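Long-range contact in type C neurotoxin (Clostridium botulinum, PDB 3PME), which probably binds gangliosides and membrane lipids on nerve cells through its receptor-binding domain, the part of the mosaic C/D neurotoxin crystallised here: residues 227-232 with 407-412. Sequence-based numbering, arbitrary orientation.
Sequences WGNPLK and SRDPGW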
# COMPACT_ATOMS: atom_id res chain seq x y z
N TRP A 227 -2.88 -2.09 2.77
CA TRP A 227 -1.42 -2.00 2.93
C TRP A 227 -0.71 -1.60 1.64
O TRP A 227 0.51 -1.43 1.64
CB TRP A 227 -0.87 -3.36 3.36
CG TRP A 227 -1.68 -3.99 4.45
CD1 TRP A 227 -2.51 -5.07 4.34
CD2 TRP A 227 -1.76 -3.55 5.80
NE1 TRP A 227 -3.09 -5.34 5.55
CE2 TRP A 227 -2.64 -4.42 6.47
CE3 TRP A 227 -1.17 -2.50 6.52
CZ2 TRP A 227 -2.95 -4.27 7.82
CZ3 TRP A 227 -1.47 -2.36 7.87
CH2 TRP A 227 -2.35 -3.24 8.50
N GLY A 228 -1.45 -1.50 0.55
CA GLY A 228 -0.85 -1.28 -0.76
C GLY A 228 -0.46 -2.53 -1.55
O GLY A 228 0.18 -2.43 -2.60
N ASN A 229 -0.85 -3.70 -1.06
CA ASN A 229 -0.66 -4.95 -1.79
C ASN A 229 -1.74 -5.06 -2.87
O ASN A 229 -2.81 -4.46 -2.74
CB ASN A 229 -0.85 -6.17 -0.87
CG ASN A 229 0.00 -6.12 0.38
OD1 ASN A 229 1.19 -5.80 0.33
ND2 ASN A 229 -0.60 -6.48 1.51
N PRO A 230 -1.51 -5.87 -3.91
CA PRO A 230 -2.60 -6.12 -4.86
C PRO A 230 -3.80 -6.76 -4.17
O PRO A 230 -3.64 -7.69 -3.36
CB PRO A 230 -1.98 -7.11 -5.85
CG PRO A 230 -0.50 -6.74 -5.81
CD PRO A 230 -0.24 -6.47 -4.36
N LEU A 231 -4.99 -6.24 -4.50
CA LEU A 231 -6.25 -6.82 -4.03
C LEU A 231 -6.49 -8.08 -4.85
O LEU A 231 -6.18 -8.12 -6.04
CB LEU A 231 -7.38 -5.81 -4.24
CG LEU A 231 -8.64 -6.06 -3.41
CD1 LEU A 231 -8.40 -5.65 -1.95
CD2 LEU A 231 -9.80 -5.28 -4.00
N LYS A 232 -7.00 -9.13 -4.20
CA LYS A 232 -7.19 -10.41 -4.87
C LYS A 232 -8.59 -10.96 -4.65
O LYS A 232 -9.18 -10.76 -3.60
CB LYS A 232 -6.20 -11.44 -4.34
CG LYS A 232 -4.73 -11.11 -4.61
CD LYS A 232 -3.78 -12.05 -3.85
CE LYS A 232 -3.84 -11.79 -2.35
NZ LYS A 232 -2.82 -12.58 -1.59
N SER A 407 -6.60 -6.74 4.64
CA SER A 407 -6.22 -8.15 4.71
C SER A 407 -5.45 -8.43 6.00
O SER A 407 -4.80 -7.52 6.57
CB SER A 407 -5.35 -8.50 3.51
OG SER A 407 -4.24 -7.59 3.46
N ARG A 408 -5.49 -9.67 6.46
CA ARG A 408 -4.60 -10.09 7.53
C ARG A 408 -3.22 -10.27 6.92
O ARG A 408 -2.96 -11.21 6.16
CB ARG A 408 -5.11 -11.37 8.19
CG ARG A 408 -6.45 -11.14 8.86
CD ARG A 408 -6.84 -12.31 9.75
NE ARG A 408 -6.05 -12.34 10.98
CZ ARG A 408 -6.53 -12.08 12.19
NH1 ARG A 408 -7.81 -11.77 12.34
NH2 ARG A 408 -5.74 -12.13 13.25
N ASP A 409 -2.35 -9.32 7.21
CA ASP A 409 -1.04 -9.24 6.57
C ASP A 409 0.02 -9.58 7.62
O ASP A 409 -0.11 -9.19 8.78
CB ASP A 409 -0.86 -7.81 6.03
CG ASP A 409 0.46 -7.62 5.30
OD1 ASP A 409 0.50 -7.73 4.05
OD2 ASP A 409 1.45 -7.35 5.98
N PRO A 410 1.09 -10.30 7.23
CA PRO A 410 2.08 -10.74 8.22
C PRO A 410 2.83 -9.57 8.87
O PRO A 410 3.44 -9.75 9.93
CB PRO A 410 3.05 -11.60 7.40
CG PRO A 410 2.84 -11.20 5.99
CD PRO A 410 1.39 -10.79 5.88
N GLY A 411 2.76 -8.39 8.26
CA GLY A 411 3.39 -7.19 8.81
C GLY A 411 2.55 -6.46 9.85
O GLY A 411 2.94 -5.41 10.37
N TRP A 412 1.39 -7.01 10.17
CA TRP A 412 0.52 -6.39 11.15
C TRP A 412 -0.26 -7.50 11.87
O TRP A 412 -1.24 -8.04 11.36
CB TRP A 412 -0.43 -5.38 10.50
CG TRP A 412 -1.27 -4.62 11.49
CD1 TRP A 412 -2.30 -5.11 12.24
CD2 TRP A 412 -1.15 -3.22 11.83
NE1 TRP A 412 -2.83 -4.11 13.04
CE2 TRP A 412 -2.14 -2.95 12.81
CE3 TRP A 412 -0.31 -2.19 11.42
CZ2 TRP A 412 -2.31 -1.68 13.36
CZ3 TRP A 412 -0.48 -0.92 11.97
CH2 TRP A 412 -1.46 -0.68 12.94
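A single indole, that of W227, meets three different kinds of partner from the loop after strand 403-406: a carbonyl at its edge, a methylene over one face and a second tryptophan at its far end. The N-H of NE1 points almost straight (165°) at S407 O, 3.0 Å away and close to the ring plane, which, with the packing on its face and at its benzo end, helps fix the ring's rotation. Over the five-membered ring, D409 CB makes a CH-pi contact, 3.7 Å from the centroid. At the benzo end, CH2 comes within 3.5 Å of W412 CG, the two ring planes inclined by 36°.

D409 CG lies anti to the backbone N (chi1 -178°), carrying the carboxylate past the indole to where OD1 accepts a bent hydrogen bond from N229 ND2 at 3.0 Å, on its anti side and out of the carboxylate plane. OD2 closes an Asx turn onto G411 N, forms a salt bridge with K76 NZ and accepts a hydrogen bond from N138 ND2; N229 OD1 is held by W140 NE1.

This buried contact thus joins loops 227-232 and 407-412 of the beta-trefoil half where it abuts the lectin-like jelly-roll, the interdomain junction of clostridial neurotoxin receptor-binding domains.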